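Local coordinates for PA14 domain-containing protein (PDB 6QDI), which probably senses plant-biomass sugars outside the cell through its tandem calcium-binding PA14 domains, as part of a membrane-bound RsgI-type anti-sigma factor, at residues E59-Y64 / W123-T128; K24-F29 / V119-S124; R54-E59 / T135-P140; F17-V22 / A36-N41. One frame throughout, in Å; residues are numbered along the deposited sequence.

Interaction 1. Residues E59-Y64 / W123-T128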
# COMPACT_ATOMS: atom_id res chain seq x y z
N GLU A 59 11.97 1.29 -34.14
CA GLU A 59 10.96 0.32 -34.54
C GLU A 59 9.74 0.43 -33.63
O GLU A 59 9.81 1.02 -32.53
CB GLU A 59 11.55 -1.12 -34.46
CG GLU A 59 12.61 -1.38 -35.51
CD GLU A 59 13.22 -2.77 -35.48
OE1 GLU A 59 12.97 -3.54 -34.53
OE2 GLU A 59 14.01 -3.07 -36.42
N GLU A 60 8.62 -0.10 -34.12
CA GLU A 60 7.44 -0.33 -33.27
C GLU A 60 7.73 -1.49 -32.33
O GLU A 60 7.90 -2.64 -32.76
CB GLU A 60 6.18 -0.61 -34.09
CG GLU A 60 4.95 -0.60 -33.21
CD GLU A 60 3.66 -0.79 -33.95
OE1 GLU A 60 3.59 -1.73 -34.78
OE2 GLU A 60 2.68 -0.06 -33.66
N TYR A 61 7.70 -1.18 -31.03
CA TYR A 61 7.88 -2.19 -29.98
C TYR A 61 6.54 -2.66 -29.47
O TYR A 61 5.58 -1.88 -29.38
CB TYR A 61 8.70 -1.62 -28.82
CG TYR A 61 10.18 -1.70 -29.07
CD1 TYR A 61 10.81 -0.78 -29.91
CD2 TYR A 61 10.94 -2.72 -28.53
CE1 TYR A 61 12.16 -0.87 -30.17
CE2 TYR A 61 12.31 -2.80 -28.80
CZ TYR A 61 12.92 -1.87 -29.61
OH TYR A 61 14.27 -1.90 -29.89
N THR A 62 6.47 -3.96 -29.19
CA THR A 62 5.37 -4.54 -28.42
C THR A 62 5.87 -4.87 -27.04
O THR A 62 6.96 -5.45 -26.91
CB THR A 62 4.83 -5.81 -29.08
OG1 THR A 62 4.40 -5.49 -30.41
CG2 THR A 62 3.65 -6.37 -28.31
N PHE A 63 5.12 -4.44 -26.01
CA PHE A 63 5.36 -4.83 -24.63
C PHE A 63 4.32 -5.84 -24.21
O PHE A 63 3.12 -5.64 -24.53
CB PHE A 63 5.35 -3.59 -23.70
CG PHE A 63 6.55 -2.70 -23.96
CD1 PHE A 63 6.52 -1.70 -24.94
CD2 PHE A 63 7.72 -2.89 -23.27
CE1 PHE A 63 7.64 -0.96 -25.22
CE2 PHE A 63 8.82 -2.12 -23.52
CZ PHE A 63 8.79 -1.14 -24.48
N TYR A 64 4.76 -6.90 -23.55
CA TYR A 64 3.89 -7.96 -23.10
C TYR A 64 3.95 -8.01 -21.59
O TYR A 64 5.06 -8.02 -21.01
CB TYR A 64 4.34 -9.34 -23.63
CG TYR A 64 4.61 -9.40 -25.11
CD1 TYR A 64 5.79 -8.93 -25.65
CD2 TYR A 64 3.69 -9.97 -25.98
CE1 TYR A 64 6.06 -9.02 -27.02
CE2 TYR A 64 3.95 -10.07 -27.35
CZ TYR A 64 5.10 -9.56 -27.85
OH TYR A 64 5.33 -9.67 -29.21
N TRP A 123 9.43 -7.65 -24.16
CA TRP A 123 9.30 -6.81 -25.35
C TRP A 123 9.66 -7.60 -26.60
O TRP A 123 10.31 -8.63 -26.55
CB TRP A 123 10.09 -5.48 -25.26
CG TRP A 123 11.59 -5.57 -25.18
CD1 TRP A 123 12.38 -6.70 -25.20
CD2 TRP A 123 12.47 -4.46 -25.14
NE1 TRP A 123 13.70 -6.33 -25.10
CE2 TRP A 123 13.78 -4.96 -25.07
CE3 TRP A 123 12.27 -3.09 -25.09
CZ2 TRP A 123 14.88 -4.12 -24.98
CZ3 TRP A 123 13.36 -2.25 -25.01
CH2 TRP A 123 14.65 -2.76 -24.94
N SER A 124 9.19 -7.09 -27.74
CA SER A 124 9.65 -7.55 -29.05
C SER A 124 9.56 -6.37 -30.03
O SER A 124 8.86 -5.37 -29.81
CB SER A 124 8.82 -8.72 -29.56
OG SER A 124 7.51 -8.33 -29.92
N SER A 125 10.26 -6.52 -31.13
CA SER A 125 10.13 -5.63 -32.28
C SER A 125 10.60 -6.41 -33.50
O SER A 125 11.03 -7.57 -33.37
CB SER A 125 10.95 -4.37 -32.06
OG SER A 125 12.35 -4.57 -32.15
N ALA A 126 10.61 -5.79 -34.67
CA ALA A 126 11.11 -6.49 -35.87
C ALA A 126 12.48 -7.07 -35.66
O ALA A 126 12.74 -8.24 -36.07
CB ALA A 126 11.09 -5.57 -37.05
N SER A 127 13.36 -6.34 -34.99
CA SER A 127 14.73 -6.79 -34.75
C SER A 127 15.01 -7.31 -33.34
O SER A 127 16.14 -7.71 -33.04
CB SER A 127 15.69 -5.63 -35.05
OG SER A 127 15.51 -5.16 -36.38
N THR A 128 14.01 -7.26 -32.46
CA THR A 128 14.14 -7.72 -31.07
C THR A 128 13.32 -8.98 -30.89
O THR A 128 12.07 -8.92 -30.86
CB THR A 128 13.64 -6.67 -30.07
OG1 THR A 128 14.28 -5.43 -30.34
CG2 THR A 128 13.92 -7.09 -28.63
O HOH W 1 8.81 -3.57 -35.14
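Glu59 reaches with its carboxylate into the turn that follows strand 117-125. With CG anti to its carbonyl carbon (chi1 -69°) and the chain extended beyond, OE1 takes the hydroxyl of Ser125 (OG to OE1 2.7 Å) nearly along the C-O axis, and the amide of Ser127 on its syn side. OE2 receives Ser127 OG at 2.6 Å through its syn lone pair. Three protein donors thus fix the carboxylate's rotation and tie the turn to the start of strand 59-68. Beside it, a water accepts from Ala126 N and donates to Glu60 O, bridging the backbones where the strands part. Tyr61 follows: Ser125 CB stands over the centre of its ring, 3.8 Å from the centroid and 8° off the normal, a CH-pi contact. The Tyr61 and Trp123 side chains run alongside each other and their rings meet obliquely, CD2 to CE3 3.7 Å, planes at 40°; the Tyr61 hydroxyl turns to the backbone N of Tyr57. Thr62 and Ser124 form an antiparallel hydrogen-bonded pair, with Thr62 N to Ser124 O 2.8 Å and Ser124 N to Thr62 O 2.9 Å. Phe63 lies on the same face of the sheet as Trp123, its non-hydrogen-bonded partner, CE2 resting 3.9 Å from Trp123 CE3. On the other face Tyr64 OH and Ser124 OG are hydrogen-bonded at 2.7 Å, and Arg130 makes a cation-pi contact with the tyrosine ring. An aromatic inner face, packed on Ile53 of strand 44-53, backed by a polar outer one is the arrangement of an antiparallel beta-sandwich, here the first PA14 domain.

Interaction 2. Residues K24-F29 / V119-S124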
# COMPACT_ATOMS: atom_id res chain seq x y z
N LYS A 24 16.71 -5.85 -11.18
CA LYS A 24 17.44 -5.88 -12.44
C LYS A 24 16.56 -5.96 -13.66
O LYS A 24 16.85 -5.32 -14.66
CB LYS A 24 18.46 -7.01 -12.45
CG LYS A 24 19.61 -6.78 -11.48
CD LYS A 24 20.67 -7.85 -11.64
CE LYS A 24 21.78 -7.70 -10.59
NZ LYS A 24 22.60 -6.47 -10.81
N THR A 25 15.44 -6.68 -13.52
CA THR A 25 14.44 -6.81 -14.54
C THR A 25 13.07 -6.90 -13.84
O THR A 25 13.02 -7.15 -12.63
CB THR A 25 14.63 -8.10 -15.38
OG1 THR A 25 14.52 -9.22 -14.53
CG2 THR A 25 15.96 -8.13 -16.13
N ILE A 26 11.99 -6.72 -14.61
CA ILE A 26 10.63 -6.97 -14.06
C ILE A 26 10.25 -8.39 -14.46
O ILE A 26 9.72 -8.63 -15.53
CB ILE A 26 9.60 -5.92 -14.53
CG1 ILE A 26 10.08 -4.50 -14.22
CG2 ILE A 26 8.27 -6.21 -13.83
CD1 ILE A 26 9.06 -3.38 -14.37
N ASP A 27 10.55 -9.33 -13.56
CA ASP A 27 10.36 -10.74 -13.81
C ASP A 27 10.24 -11.41 -12.47
O ASP A 27 11.25 -11.81 -11.89
CB ASP A 27 11.56 -11.27 -14.61
CG ASP A 27 11.47 -12.73 -14.96
OD1 ASP A 27 10.37 -13.33 -14.87
OD2 ASP A 27 12.53 -13.21 -15.36
N PHE A 28 9.02 -11.44 -11.94
CA PHE A 28 8.79 -11.87 -10.57
C PHE A 28 7.69 -12.89 -10.48
O PHE A 28 6.65 -12.76 -11.13
CB PHE A 28 8.42 -10.68 -9.68
CG PHE A 28 9.59 -9.80 -9.42
CD1 PHE A 28 10.53 -10.18 -8.50
CD2 PHE A 28 9.76 -8.60 -10.07
CE1 PHE A 28 11.63 -9.39 -8.24
CE2 PHE A 28 10.88 -7.79 -9.81
CZ PHE A 28 11.81 -8.20 -8.91
N PHE A 29 7.93 -13.89 -9.66
CA PHE A 29 6.93 -14.85 -9.33
C PHE A 29 7.02 -15.07 -7.83
O PHE A 29 8.04 -15.63 -7.36
CB PHE A 29 7.14 -16.17 -10.10
CG PHE A 29 6.08 -17.18 -9.84
CD1 PHE A 29 6.06 -17.93 -8.62
CD2 PHE A 29 5.10 -17.44 -10.76
CE1 PHE A 29 5.09 -18.87 -8.37
CE2 PHE A 29 4.16 -18.40 -10.50
CZ PHE A 29 4.15 -19.09 -9.30
N VAL A 119 4.43 -10.95 -11.99
CA VAL A 119 4.44 -9.92 -13.00
C VAL A 119 5.72 -10.07 -13.81
O VAL A 119 6.83 -10.16 -13.25
CB VAL A 119 4.25 -8.52 -12.41
CG1 VAL A 119 5.28 -8.12 -11.39
CG2 VAL A 119 4.18 -7.48 -13.52
N LYS A 120 5.58 -10.09 -15.12
CA LYS A 120 6.71 -10.26 -16.03
C LYS A 120 6.54 -9.33 -17.22
O LYS A 120 5.48 -9.37 -17.86
CB LYS A 120 6.74 -11.73 -16.54
CG LYS A 120 7.88 -12.14 -17.41
CD LYS A 120 7.86 -13.66 -17.65
CE LYS A 120 8.60 -14.17 -18.87
NZ LYS A 120 8.77 -15.63 -18.74
N LEU A 121 7.57 -8.54 -17.50
CA LEU A 121 7.58 -7.58 -18.64
C LEU A 121 8.55 -8.04 -19.73
O LEU A 121 9.77 -8.13 -19.48
CB LEU A 121 8.00 -6.19 -18.15
CG LEU A 121 8.04 -5.12 -19.23
CD1 LEU A 121 6.66 -4.79 -19.76
CD2 LEU A 121 8.77 -3.91 -18.68
N GLU A 122 7.97 -8.28 -20.90
CA GLU A 122 8.73 -8.65 -22.10
C GLU A 122 8.56 -7.59 -23.15
O GLU A 122 7.62 -6.77 -23.11
CB GLU A 122 8.24 -10.01 -22.65
CG GLU A 122 8.47 -11.18 -21.71
CD GLU A 122 7.73 -12.38 -22.21
OE1 GLU A 122 6.55 -12.53 -21.87
OE2 GLU A 122 8.29 -13.11 -23.08
N TRP A 123 9.43 -7.65 -24.16
CA TRP A 123 9.30 -6.81 -25.35
C TRP A 123 9.66 -7.60 -26.60
O TRP A 123 10.31 -8.63 -26.55
CB TRP A 123 10.09 -5.48 -25.26
CG TRP A 123 11.59 -5.57 -25.18
CD1 TRP A 123 12.38 -6.70 -25.20
CD2 TRP A 123 12.47 -4.46 -25.14
NE1 TRP A 123 13.70 -6.33 -25.10
CE2 TRP A 123 13.78 -4.96 -25.07
CE3 TRP A 123 12.27 -3.09 -25.09
CZ2 TRP A 123 14.88 -4.12 -24.98
CZ3 TRP A 123 13.36 -2.25 -25.01
CH2 TRP A 123 14.65 -2.76 -24.94
N SER A 124 9.19 -7.09 -27.74
CA SER A 124 9.65 -7.55 -29.05
C SER A 124 9.56 -6.37 -30.03
O SER A 124 8.86 -5.37 -29.81
CB SER A 124 8.82 -8.72 -29.56
OG SER A 124 7.51 -8.33 -29.92
O HOH W 2 11.97 -6.70 -17.51
O HOH W 3 9.94 -15.87 -16.20
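Ile26 and Leu121 meet through their CB atoms, 4.0 Å apart, directly beside the hydrogen bond from Leu121 N to Ile26 O (2.9 Å, N-H...O 169°). Ile26 CG2, set anti to the backbone N by a CG1 torsion of -54°, turns to Val119 CG2 at a looser 4.3 Å. Two further backbone bonds pair Phe28 with Val119: Phe28 N to Val119 O at 2.9 Å and Val119 N to Phe28 O at 3.0 Å. They make this an antiparallel hydrogen-bonded pair, and the adjoining Asp27 and Lys120 a non-hydrogen-bonded one. On the face opposite Val119, the side chains of Asp27 and Lys120 run alongside each other, the aspartate OD1 3.8 Å from Lys120 CG. Their charged ends stop short of direct contact, OD1 to NZ 4.8 Å; one water fills the step, donating to OD1 and accepting from NZ. A second water accepts from Ile26 N and donates to Leu121 O, continuing the ladder where strand 27-31 has not yet begun.

Farther out, strand 104-113 of the facing sheet backs the apolar side, with Leu108 against Ile26, Tyr110 against Val119 and Ile106 against Leu121. Backbone bonds from Lys120 to Ser66 and from Glu122 to Tyr64 hold strand 117-125 on its other edge. Val119 lies about 10 Å from a bound calcium ion, nearest side-chain atom to metal, and so outside its first shell. The chemistry is divided by face: branched aliphatic groups pack toward the facing sheet, while a bridging water rather than a direct salt bridge links acid and lysine, so their attraction is probably weaker, leaving the backbone bonds to set the register.

Interaction 3. Residues R54-E59 / T135-P140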
# COMPACT_ATOMS: atom_id res chain seq x y z
N ARG A 54 15.81 2.03 -22.68
CA ARG A 54 16.60 2.36 -23.87
C ARG A 54 16.45 1.27 -24.91
O ARG A 54 17.10 0.24 -24.80
CB ARG A 54 18.08 2.50 -23.52
CG ARG A 54 18.98 2.73 -24.74
CD ARG A 54 20.43 2.89 -24.34
NE ARG A 54 20.99 1.69 -23.73
CZ ARG A 54 20.90 0.46 -24.22
NH1 ARG A 54 20.13 0.19 -25.29
NH2 ARG A 54 21.49 -0.53 -23.58
N PRO A 55 15.62 1.47 -25.95
CA PRO A 55 15.55 0.46 -27.00
C PRO A 55 16.76 0.52 -27.91
O PRO A 55 17.38 1.57 -28.07
CB PRO A 55 14.32 0.87 -27.80
CG PRO A 55 14.25 2.35 -27.60
CD PRO A 55 14.73 2.61 -26.20
N LEU A 56 17.05 -0.61 -28.54
CA LEU A 56 18.18 -0.71 -29.43
C LEU A 56 17.83 -0.24 -30.85
O LEU A 56 18.75 0.10 -31.60
CB LEU A 56 18.72 -2.16 -29.50
CG LEU A 56 19.68 -2.62 -28.41
CD1 LEU A 56 19.05 -2.57 -27.04
CD2 LEU A 56 20.21 -4.01 -28.69
N TYR A 57 16.56 -0.29 -31.26
CA TYR A 57 16.15 -0.05 -32.64
C TYR A 57 15.09 1.02 -32.77
O TYR A 57 14.32 1.26 -31.81
CB TYR A 57 15.63 -1.36 -33.26
CG TYR A 57 16.58 -2.54 -33.06
CD1 TYR A 57 17.73 -2.67 -33.82
CD2 TYR A 57 16.32 -3.52 -32.09
CE1 TYR A 57 18.61 -3.74 -33.62
CE2 TYR A 57 17.18 -4.58 -31.88
CZ TYR A 57 18.32 -4.70 -32.64
OH TYR A 57 19.17 -5.76 -32.45
N SER A 58 15.05 1.67 -33.94
CA SER A 58 13.98 2.60 -34.34
C SER A 58 12.82 1.85 -35.00
O SER A 58 12.75 1.68 -36.21
CB SER A 58 14.51 3.74 -35.22
OG SER A 58 15.46 4.49 -34.49
N GLU A 59 11.97 1.29 -34.14
CA GLU A 59 10.96 0.32 -34.54
C GLU A 59 9.74 0.43 -33.63
O GLU A 59 9.81 1.02 -32.53
CB GLU A 59 11.55 -1.12 -34.46
CG GLU A 59 12.61 -1.38 -35.51
CD GLU A 59 13.22 -2.77 -35.48
OE1 GLU A 59 12.97 -3.54 -34.53
OE2 GLU A 59 14.01 -3.07 -36.42
N THR A 135 18.25 -6.10 -18.30
CA THR A 135 18.75 -5.13 -17.36
C THR A 135 19.57 -4.02 -18.00
O THR A 135 19.51 -2.86 -17.56
CB THR A 135 19.49 -5.82 -16.20
OG1 THR A 135 19.61 -4.95 -15.06
CG2 THR A 135 20.88 -6.32 -16.61
N GLU A 136 20.29 -4.34 -19.06
CA GLU A 136 21.18 -3.35 -19.65
C GLU A 136 20.41 -2.26 -20.39
O GLU A 136 21.02 -1.24 -20.78
CB GLU A 136 22.24 -3.97 -20.55
CG GLU A 136 21.70 -4.67 -21.75
CD GLU A 136 21.30 -6.13 -21.56
OE1 GLU A 136 21.27 -6.67 -20.42
OE2 GLU A 136 20.99 -6.73 -22.63
N CYS A 137 19.10 -2.45 -20.58
CA CYS A 137 18.25 -1.46 -21.22
C CYS A 137 17.38 -0.67 -20.20
O CYS A 137 16.53 0.11 -20.61
CB CYS A 137 17.34 -2.12 -22.23
SG CYS A 137 18.24 -2.83 -23.61
N LEU A 138 17.61 -0.90 -18.90
CA LEU A 138 16.80 -0.28 -17.85
C LEU A 138 17.71 0.51 -16.92
O LEU A 138 18.72 -0.03 -16.46
CB LEU A 138 16.06 -1.38 -17.09
CG LEU A 138 15.06 -2.20 -17.92
CD1 LEU A 138 14.53 -3.38 -17.11
CD2 LEU A 138 13.89 -1.35 -18.43
N TYR A 139 17.28 1.72 -16.55
CA TYR A 139 18.07 2.61 -15.69
C TYR A 139 17.16 3.06 -14.54
O TYR A 139 16.04 3.51 -14.80
CB TYR A 139 18.51 3.85 -16.45
CG TYR A 139 19.34 3.54 -17.67
CD1 TYR A 139 18.75 3.09 -18.85
CD2 TYR A 139 20.71 3.69 -17.65
CE1 TYR A 139 19.50 2.79 -19.96
CE2 TYR A 139 21.48 3.41 -18.78
CZ TYR A 139 20.87 2.96 -19.93
OH TYR A 139 21.65 2.66 -21.03
N PRO A 140 17.62 2.94 -13.30
CA PRO A 140 16.69 3.16 -12.19
C PRO A 140 16.48 4.64 -11.85
O PRO A 140 17.45 5.41 -11.89
CB PRO A 140 17.33 2.40 -11.02
CG PRO A 140 18.79 2.45 -11.36
CD PRO A 140 18.88 2.32 -12.86
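Arg54 spans nearly the whole contact, from a backbone bond at its root to its guanidinium. At the root, its N donates to Cys137 O at 2.9 Å, joining the loop just after strand 44-53 to the short 3-10 turn 135-137. The close-packed part lies around Cys137: SG touches Leu56 CD1 at 3.5 Å, CB comes equally near Arg54 O, and the cysteine side chain rests on Trp123 behind it. Arg54 O is buried here, with Cys137 as its close neighbour.

The outer part is more polar and less enclosed. Arg54 leaves with CG opposite the backbone N, then bends at chi3 (64°), which brings the guanidinium back over the turn with Cys137 CA beneath one face. NE donates to Tyr139 OH at 2.9 Å, the oxygen 18° out of the guanidinium plane, and the tyrosine ring stands steeply to that plane, at 77°. Arg54 CB meets the edge of the same ring, 3.8 Å from CE1. NH2 comes within 2.9 Å of Glu136 O, whereas the carboxylate of Glu136 stays 6.3 Å away (NH2 to OE2).

Arg54 is modelled in two conformers, so the outer grip describes one of them. In this conformer NE is bonded to a phenol oxygen and NH2 lies near a backbone carbonyl, with no acid of the two segments in contact, which implies a polar, possibly adaptable surface fastening, with the backbone bond as a second tie.

Interaction 4. Residues F17-V22 / A36-N41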
# COMPACT_ATOMS: atom_id res chain seq x y z
N PHE A 17 4.29 2.72 2.07
CA PHE A 17 5.61 2.36 1.60
C PHE A 17 6.41 1.63 2.66
O PHE A 17 6.47 2.09 3.81
CB PHE A 17 6.33 3.65 1.21
CG PHE A 17 7.78 3.44 0.87
CD1 PHE A 17 8.18 3.04 -0.39
CD2 PHE A 17 8.74 3.68 1.82
CE1 PHE A 17 9.53 2.87 -0.70
CE2 PHE A 17 10.09 3.46 1.54
CZ PHE A 17 10.48 3.09 0.28
N LYS A 18 7.02 0.51 2.26
CA LYS A 18 7.90 -0.22 3.14
C LYS A 18 9.34 -0.42 2.67
O LYS A 18 10.21 -0.69 3.51
CB LYS A 18 7.31 -1.57 3.50
CG LYS A 18 5.96 -1.49 4.23
CD LYS A 18 6.06 -0.85 5.64
CE LYS A 18 4.70 -0.72 6.34
NZ LYS A 18 4.74 -0.08 7.71
N LEU A 19 9.61 -0.33 1.38
CA LEU A 19 10.95 -0.71 0.88
C LEU A 19 11.14 -0.19 -0.51
O LEU A 19 10.22 -0.27 -1.36
CB LEU A 19 11.09 -2.22 0.83
CG LEU A 19 12.38 -2.79 0.27
CD1 LEU A 19 13.54 -2.56 1.22
CD2 LEU A 19 12.18 -4.27 -0.01
N THR A 20 12.33 0.37 -0.75
CA THR A 20 12.76 0.60 -2.12
C THR A 20 14.01 -0.26 -2.41
O THR A 20 14.83 -0.49 -1.54
CB THR A 20 13.06 2.10 -2.38
OG1 THR A 20 13.22 2.31 -3.78
CG2 THR A 20 14.30 2.61 -1.63
N ARG A 21 14.11 -0.69 -3.66
CA ARG A 21 15.30 -1.42 -4.11
C ARG A 21 15.36 -1.34 -5.60
O ARG A 21 14.37 -1.03 -6.27
CB ARG A 21 15.25 -2.88 -3.64
CG ARG A 21 14.22 -3.74 -4.35
CD ARG A 21 14.04 -5.09 -3.70
NE ARG A 21 13.20 -5.97 -4.52
CZ ARG A 21 12.60 -7.09 -4.10
NH1 ARG A 21 12.74 -7.54 -2.84
NH2 ARG A 21 11.83 -7.77 -4.96
N VAL A 22 16.52 -1.65 -6.17
CA VAL A 22 16.65 -1.74 -7.61
C VAL A 22 16.53 -3.20 -8.04
O VAL A 22 17.26 -4.08 -7.55
CB VAL A 22 17.95 -1.09 -8.08
CG1 VAL A 22 18.16 -1.35 -9.57
CG2 VAL A 22 17.93 0.40 -7.83
N ALA A 36 9.25 -9.36 -0.02
CA ALA A 36 10.40 -8.94 0.79
C ALA A 36 10.01 -9.01 2.25
O ALA A 36 8.83 -8.84 2.58
CB ALA A 36 10.80 -7.52 0.41
N LYS A 37 11.02 -9.14 3.13
CA LYS A 37 10.71 -9.26 4.55
C LYS A 37 9.99 -8.02 5.11
O LYS A 37 9.24 -8.12 6.07
CB LYS A 37 11.97 -9.58 5.34
CG LYS A 37 13.00 -8.48 5.41
CD LYS A 37 14.23 -8.94 6.16
CE LYS A 37 15.22 -7.82 6.42
NZ LYS A 37 15.74 -7.21 5.17
N GLU A 38 10.20 -6.86 4.47
CA GLU A 38 9.60 -5.62 4.90
C GLU A 38 8.12 -5.52 4.59
O GLU A 38 7.44 -4.63 5.11
CB GLU A 38 10.32 -4.42 4.26
CG GLU A 38 11.73 -4.18 4.77
CD GLU A 38 12.78 -5.04 4.11
OE1 GLU A 38 12.48 -5.82 3.16
OE2 GLU A 38 13.97 -4.95 4.52
N ILE A 39 7.62 -6.37 3.70
CA ILE A 39 6.22 -6.37 3.29
C ILE A 39 5.53 -7.49 4.04
O ILE A 39 5.95 -8.67 3.93
CB ILE A 39 6.14 -6.58 1.75
CG1 ILE A 39 6.73 -5.38 1.01
CG2 ILE A 39 4.71 -6.81 1.28
CD1 ILE A 39 5.89 -4.12 1.09
N ARG A 40 4.47 -7.14 4.77
CA ARG A 40 3.71 -8.12 5.55
C ARG A 40 3.27 -9.26 4.61
O ARG A 40 2.75 -9.03 3.51
CB ARG A 40 2.46 -7.45 6.19
CG ARG A 40 1.66 -8.36 7.13
CD ARG A 40 2.21 -8.28 8.55
NE ARG A 40 2.01 -6.90 8.89
CZ ARG A 40 0.98 -6.40 9.55
NH1 ARG A 40 0.08 -7.19 10.04
NH2 ARG A 40 0.86 -5.07 9.69
N ASN A 41 3.39 -10.48 5.09
CA ASN A 41 3.09 -11.69 4.30
C ASN A 41 1.60 -12.02 4.41
O ASN A 41 1.23 -13.07 4.94
CB ASN A 41 3.95 -12.87 4.76
CG ASN A 41 3.83 -14.02 3.85
OD1 ASN A 41 3.46 -13.85 2.67
ND2 ASN A 41 4.20 -15.20 4.33
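A type I beta turn, Ala36 to Ile39, lies against a classic beta bulge in strand 17-23, where Lys18 and Leu19 both face Tyr8 of strand 4-9. The turn is closed by Ile39 N to Ala36 O at 3.0 Å, but no hydrogen bond links it to the bulge: the contact is van der Waals packing, mostly of side chains. Leu19 packs against two residues of the turn. Its CG is anti to the backbone N (chi1 177°), which sends the isopropyl end toward the turn, where CD2 meets Ala36 CB at 3.6 Å and Glu38 OE1 at 3.5 Å. The Glu38 side chain, bent at chi2 (82°), passes across Leu19 at a slant and presents its carboxylate to both methyls; Lys37 NZ, 2.9 Å from Glu38 OE2 and above the carboxylate plane, forms a salt bridge with it, which probably offsets its charge. Lys18 lays its aliphatic root beside the turn, CB 3.5 Å from Glu38 O and 3.8 Å from Ile39 CD1, while its amine leads away. At the far end Arg21 NH1 comes 3.8 Å from Ala36 CB; the guanidinium is held by Asp23 through NE and by Pro35 O through NH1.

The calcium site of Asp10, Asp42 and Ser44 adjoins the contact: Ile39 touches Asp10, whose OD1 accepts from Arg40 N, and Ile39 lies about 6 Å from the ion, side chain to metal. Arg40 reaches Asp176 and Tyr161 in the second PA14 half, so the loop between strands 27-31 and 44-53 touches strand 17-23 and, through Arg40, also the second PA14 domain.

Overall arrangement
Interactions 1 and 2 share strand 117-125, which pairs with strand 59-68 in the one and strand 27-31 in the other; both are partly buried, with regular backbone ladders and apolar side chains turned inward. Interactions 3 and 4 are surface contacts in which a loop meets a 3-10 turn and strand, or a strand. One backbone bond and an arginine carry interaction 3, whereas interaction 4 has no cross-segment hydrogen bond and relies on side-chain packing close to a calcium ion. Interactions 1 and 3 adjoin through Glu59 and the Tyr61 hydroxyl, and Trp123 of the first two backs Cys137 of interaction 3. Interaction 4, about 31 Å from interaction 1 between centres, faces the second PA14 domain instead.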